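Local coordinates for protein peptidoglycan glycosyltransferase (Burkholderia ambifaria, PDB 5UY7) that belongs to the penicillin-binding protein family, with a transpeptidase-type domain of the beta-lactamase clan, at residues T276-R285 and I332-M341. Residues are numbered along the deposited sequence; the frame is centred on the assembly and turned at random.
Sequences TVSLALDLHR and IAMTMRPEEM
Met336 lies against Leu279 and Ala280 in the helical part of a penicillin-binding transpeptidase domain. The contact joins helix 273-282 and the residues after it to the end of helix 326-333, the start of helix 338-347 and the turn between them. Its buried side is closely packed. Ala280 CB and Ile332 CG2 are 3.4 Å apart, tighter than usual for two carbons. Met336 SD sits 3.6 Å from Leu279 CG, and the two side chains cross at a slant. The Met336 chain runs straight to SD and then bends (chi3 -74°), which brings CE to 3.6 Å from Thr276 O. Leu279 also reaches the backbone of helix 338-347, 3.6 Å from Leu279 CD2 to Glu340 O. Val277 CG2 meets Ile332 CD1 more loosely, and helix 317-323 packs on both residues. Thr276 turns its methyl to Ala333, while its hydroxyl is hydrogen-bonded to Ser381 O.

The other side is polar and more exposed. Here helix 273-282 ends in a Schellman motif at His284, and Arg285 follows it. Arg285 and Thr335 run alongside each other in opposite senses, and Arg285 meets Glu340 end-on in a two-pronged salt bridge. Arg285 NH2 bonds to Glu340 OE2 at 2.8 Å, nearly straight at 171°. NH1 goes to OE1; both carboxylate oxygens are met on the syn side. The guanidinium and carboxylate planes are 31° apart, so the pairing is not flat. Leu283 CB lies above one guanidinium face, toward the rim, and Leu283 CD1 touches the Glu340 carboxylate carbon. NH1 also donates to Thr335 O, tying the arginine to the type I beta turn from Ala333 to Met336. Glu340 OE1 has a second donor at the start of its own helix: the backbone N of Arg337, the N-cap residue, reaches its anti side at 2.9 Å.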
ATOM      1  N   THR A 276       9.809   3.220   1.362  1.00 14.84           N
ATOM      2  CA  THR A 276      11.030   3.713   1.993  1.00 14.72           C
ATOM      3  C   THR A 276      12.058   2.598   2.105  1.00 16.05           C
ATOM      4  O   THR A 276      13.230   2.767   1.740  1.00 15.92           O
ATOM      5  CB  THR A 276      10.705   4.268   3.380  1.00 15.78           C
ATOM      6  OG1 THR A 276       9.790   5.363   3.247  1.00 16.84           O
ATOM      7  CG2 THR A 276      11.969   4.761   4.074  1.00 17.70           C
ATOM      8  N   VAL A 277      11.612   1.436   2.593  1.00 14.86           N
ATOM      9  CA  VAL A 277      12.498   0.297   2.771  1.00 14.21           C
ATOM     10  C   VAL A 277      12.914  -0.265   1.421  1.00 15.76           C
ATOM     11  O   VAL A 277      14.096  -0.572   1.207  1.00 15.22           O
ATOM     12  CB  VAL A 277      11.812  -0.763   3.653  1.00 13.70           C
ATOM     13  CG1 VAL A 277      12.536  -2.099   3.550  1.00 17.27           C
ATOM     14  CG2 VAL A 277      11.759  -0.279   5.092  1.00 15.60           C
ATOM     15  N   SER A 278      11.967  -0.393   0.477  1.00 14.87           N
ATOM     16  CA  SER A 278      12.313  -0.887  -0.855  1.00 15.00           C
ATOM     17  C   SER A 278      13.454  -0.082  -1.466  1.00 14.96           C
ATOM     18  O   SER A 278      14.412  -0.648  -2.008  1.00 15.84           O
ATOM     19  CB  SER A 278      11.097  -0.837  -1.783  1.00 15.10           C
ATOM     20  OG  SER A 278      10.101  -1.766  -1.400  1.00 15.43           O
ATOM     21  N   LEU A 279      13.360   1.247  -1.405  1.00 13.36           N
ATOM     22  CA  LEU A 279      14.386   2.060  -2.049  1.00 13.62           C
ATOM     23  C   LEU A 279      15.739   1.898  -1.365  1.00 16.37           C
ATOM     24  O   LEU A 279      16.763   1.775  -2.042  1.00 16.93           O
ATOM     25  CB  LEU A 279      13.964   3.534  -2.062  1.00 15.83           C
ATOM     26  CG  LEU A 279      14.933   4.466  -2.791  1.00 17.15           C
ATOM     27  CD1 LEU A 279      15.081   4.089  -4.264  1.00 18.64           C
ATOM     28  CD2 LEU A 279      14.464   5.911  -2.631  1.00 18.08           C
ATOM     29  N   ALA A 280      15.768   1.888  -0.027  1.00 15.18           N
ATOM     30  CA  ALA A 280      17.047   1.732   0.668  1.00 14.64           C
ATOM     31  C   ALA A 280      17.683   0.376   0.373  1.00 17.28           C
ATOM     32  O   ALA A 280      18.912   0.271   0.243  1.00 18.28           O
ATOM     33  CB  ALA A 280      16.850   1.924   2.173  1.00 15.85           C
ATOM     34  N   LEU A 281      16.870  -0.678   0.270  1.00 15.20           N
ATOM     35  CA  LEU A 281      17.399  -1.967  -0.178  1.00 16.93           C
ATOM     36  C   LEU A 281      17.939  -1.875  -1.600  1.00 18.27           C
ATOM     37  O   LEU A 281      19.046  -2.350  -1.894  1.00 19.67           O
ATOM     38  CB  LEU A 281      16.305  -3.039  -0.109  1.00 14.93           C
ATOM     39  CG  LEU A 281      15.809  -3.380   1.297  1.00 16.11           C
ATOM     40  CD1 LEU A 281      14.554  -4.248   1.203  1.00 16.86           C
ATOM     41  CD2 LEU A 281      16.916  -4.126   2.045  1.00 17.51           C
ATOM     42  N   ASP A 282      17.160  -1.267  -2.502  1.00 15.21           N
ATOM     43  CA  ASP A 282      17.532  -1.218  -3.910  1.00 16.71           C
ATOM     44  C   ASP A 282      18.811  -0.418  -4.122  1.00 21.49           C
ATOM     45  O   ASP A 282      19.614  -0.738  -5.008  1.00 23.01           O
ATOM     46  CB  ASP A 282      16.383  -0.616  -4.720  1.00 18.68           C
ATOM     47  CG  ASP A 282      16.162  -1.319  -6.042  1.00 22.30           C
ATOM     48  OD1 ASP A 282      16.129  -2.571  -6.058  1.00 19.79           O
ATOM     49  OD2 ASP A 282      16.019  -0.614  -7.060  1.00 23.33           O
ATOM     50  N   LEU A 283      19.007   0.639  -3.332  1.00 19.34           N
ATOM     51  CA  LEU A 283      20.219   1.448  -3.410  1.00 20.08           C
ATOM     52  C   LEU A 283      21.379   0.837  -2.643  1.00 22.99           C
ATOM     53  O   LEU A 283      22.462   1.436  -2.616  1.00 24.53           O
ATOM     54  CB  LEU A 283      19.938   2.862  -2.890  1.00 19.15           C
ATOM     55  CG  LEU A 283      18.956   3.653  -3.754  1.00 21.29           C
ATOM     56  CD1 LEU A 283      18.613   5.003  -3.134  1.00 22.68           C
ATOM     57  CD2 LEU A 283      19.557   3.837  -5.141  1.00 26.03           C
ATOM     58  N   HIS A 284      21.178  -0.334  -2.031  1.00 20.04           N
ATOM     59  CA  HIS A 284      22.195  -1.040  -1.257  1.00 22.68           C
ATOM     60  C   HIS A 284      22.610  -0.271  -0.005  1.00 24.01           C
ATOM     61  O   HIS A 284      23.696  -0.503   0.532  1.00 27.54           O
ATOM     62  CB  HIS A 284      23.425  -1.367  -2.121  1.00 23.15           C
ATOM     63  CG  HIS A 284      23.080  -1.984  -3.444  1.00 30.20           C
ATOM     64  ND1 HIS A 284      22.456  -3.209  -3.552  1.00 39.03           N
ATOM     65  CD2 HIS A 284      23.261  -1.542  -4.711  1.00 43.32           C
ATOM     66  CE1 HIS A 284      22.274  -3.498  -4.829  1.00 40.06           C
ATOM     67  NE2 HIS A 284      22.752  -2.502  -5.553  1.00 41.43           N
ATOM     68  N   ARG A 285      21.756   0.637   0.486  1.00 18.95           N
ATOM     69  CA  ARG A 285      22.072   1.361   1.718  1.00 17.32           C
ATOM     70  C   ARG A 285      21.890   0.485   2.952  1.00 18.23           C
ATOM     71  O   ARG A 285      22.613   0.647   3.945  1.00 22.11           O
ATOM     72  CB  ARG A 285      21.197   2.614   1.846  1.00 18.79           C
ATOM     73  CG  ARG A 285      21.296   3.574   0.669  1.00 20.49           C
ATOM     74  CD  ARG A 285      22.644   4.311   0.617  1.00 21.86           C
ATOM     75  NE  ARG A 285      22.922   4.687  -0.767  1.00 22.73           N
ATOM     76  CZ  ARG A 285      22.362   5.727  -1.373  1.00 25.33           C
ATOM     77  NH1 ARG A 285      21.542   6.519  -0.698  1.00 21.32           N
ATOM     78  NH2 ARG A 285      22.614   5.976  -2.650  1.00 25.69           N
ATOM     79  N   ILE A 332      16.088   4.919   8.241  1.00 18.43           N
ATOM     80  CA  ILE A 332      16.386   4.351   6.932  1.00 16.10           C
ATOM     81  C   ILE A 332      16.324   5.433   5.859  1.00 17.37           C
ATOM     82  O   ILE A 332      17.196   5.516   4.986  1.00 18.84           O
ATOM     83  CB  ILE A 332      15.421   3.186   6.651  1.00 17.84           C
ATOM     84  CG1 ILE A 332      15.736   2.020   7.590  1.00 17.10           C
ATOM     85  CG2 ILE A 332      15.501   2.758   5.206  1.00 17.59           C
ATOM     86  CD1 ILE A 332      14.663   0.898   7.537  1.00 16.66           C
ATOM     87  N   ALA A 333      15.316   6.308   5.931  1.00 15.53           N
ATOM     88  CA  ALA A 333      15.218   7.394   4.961  1.00 19.16           C
ATOM     89  C   ALA A 333      16.436   8.305   5.003  1.00 21.87           C
ATOM     90  O   ALA A 333      16.835   8.850   3.966  1.00 21.60           O
ATOM     91  CB  ALA A 333      13.952   8.217   5.217  1.00 18.37           C
ATOM     92  N   MET A 334      17.038   8.489   6.179  1.00 19.41           N
ATOM     93  CA  MET A 334      18.176   9.395   6.283  1.00 20.39           C
ATOM     94  C   MET A 334      19.440   8.851   5.622  1.00 24.44           C
ATOM     95  O   MET A 334      20.406   9.607   5.474  1.00 27.92           O
ATOM     96  CB  MET A 334      18.438   9.730   7.755  1.00 23.61           C
ATOM     97  CG  MET A 334      17.320  10.545   8.405  1.00 28.85           C
ATOM     98  SD  MET A 334      17.072  12.172   7.652  1.00 37.31           S
ATOM     99  CE  MET A 334      15.608  11.889   6.672  1.00 25.88           C
ATOM    100  N   THR A 335      19.452   7.580   5.212  1.00 21.76           N
ATOM    101  CA  THR A 335      20.536   7.051   4.398  1.00 22.90           C
ATOM    102  C   THR A 335      20.407   7.437   2.934  1.00 23.06           C
ATOM    103  O   THR A 335      21.279   7.077   2.141  1.00 23.79           O
ATOM    104  CB  THR A 335      20.612   5.518   4.501  1.00 22.25           C
ATOM    105  OG1 THR A 335      19.523   4.927   3.785  1.00 21.66           O
ATOM    106  CG2 THR A 335      20.569   5.060   5.955  1.00 22.03           C
ATOM    107  N   MET A 336      19.351   8.159   2.557  1.00 21.16           N
ATOM    108  CA  MET A 336      19.098   8.487   1.162  1.00 21.16           C
ATOM    109  C   MET A 336      18.959   9.992   0.988  1.00 23.87           C
ATOM    110  O   MET A 336      18.775  10.738   1.952  1.00 23.78           O
ATOM    111  CB  MET A 336      17.848   7.749   0.663  1.00 19.01           C
ATOM    112  CG  MET A 336      18.029   6.240   0.766  1.00 19.37           C
ATOM    113  SD  MET A 336      16.565   5.336   0.253  1.00 19.43           S
ATOM    114  CE  MET A 336      15.486   5.614   1.649  1.00 18.19           C
ATOM    115  N   ARG A 337      19.103  10.435  -0.262  1.00 22.62           N
ATOM    116  CA  ARG A 337      19.013  11.842  -0.623  1.00 22.55           C
ATOM    117  C   ARG A 337      17.594  12.174  -1.061  1.00 23.35           C
ATOM    118  O   ARG A 337      16.883  11.310  -1.575  1.00 23.60           O
ATOM    119  CB  ARG A 337      19.975  12.169  -1.760  1.00 28.92           C
ATOM    120  N   PRO A 338      17.173  13.427  -0.874  1.00 23.88           N
ATOM    121  CA  PRO A 338      15.850  13.837  -1.376  1.00 24.43           C
ATOM    122  C   PRO A 338      15.629  13.503  -2.840  1.00 23.40           C
ATOM    123  O   PRO A 338      14.565  12.979  -3.196  1.00 24.50           O
ATOM    124  CB  PRO A 338      15.856  15.352  -1.128  1.00 26.65           C
ATOM    125  CG  PRO A 338      16.719  15.516   0.068  1.00 31.44           C
ATOM    126  CD  PRO A 338      17.810  14.480  -0.066  1.00 26.62           C
ATOM    127  N   GLU A 339      16.617  13.774  -3.699  1.00 26.48           N
ATOM    128  CA  GLU A 339      16.458  13.469  -5.118  1.00 25.30           C
ATOM    129  C   GLU A 339      16.209  11.982  -5.343  1.00 24.29           C
ATOM    130  O   GLU A 339      15.410  11.608  -6.210  1.00 25.04           O
ATOM    131  CB  GLU A 339      17.692  13.934  -5.894  1.00 27.63           C
ATOM    132  CG  GLU A 339      17.563  13.728  -7.391  1.00 30.14           C
ATOM    133  CD  GLU A 339      18.734  14.296  -8.156  1.00 38.21           C
ATOM    134  OE1 GLU A 339      19.777  14.569  -7.523  1.00 35.65           O
ATOM    135  OE2 GLU A 339      18.614  14.471  -9.388  1.00 37.14           O
ATOM    136  N   GLU A 340      16.872  11.119  -4.567  1.00 22.17           N
ATOM    137  CA  GLU A 340      16.676   9.679  -4.721  1.00 22.17           C
ATOM    138  C   GLU A 340      15.254   9.278  -4.356  1.00 20.30           C
ATOM    139  O   GLU A 340      14.603   8.514  -5.080  1.00 21.65           O
ATOM    140  CB  GLU A 340      17.680   8.910  -3.855  1.00 22.16           C
ATOM    141  CG  GLU A 340      19.094   8.976  -4.382  1.00 24.18           C
ATOM    142  CD  GLU A 340      20.124   8.440  -3.409  1.00 27.05           C
ATOM    143  OE1 GLU A 340      19.881   8.468  -2.183  1.00 25.59           O
ATOM    144  OE2 GLU A 340      21.192   7.999  -3.879  1.00 26.40           O
ATOM    145  N   MET A 341      14.750   9.790  -3.234  1.00 19.26           N
ATOM    146  CA  MET A 341      13.404   9.426  -2.812  1.00 21.37           C
ATOM    147  C   MET A 341      12.356  10.019  -3.749  1.00 20.10           C
ATOM    148  O   MET A 341      11.371   9.352  -4.086  1.00 20.99           O
ATOM    149  CB  MET A 341      13.170   9.872  -1.368  1.00 25.32           C
ATOM    150  CG  MET A 341      14.107   9.185  -0.369  1.00 24.96           C
ATOM    151  SD  MET A 341      13.645   9.500   1.351  1.00 26.98           S
ATOM    152  CE  MET A 341      12.102   8.597   1.463  1.00 40.43           C
TER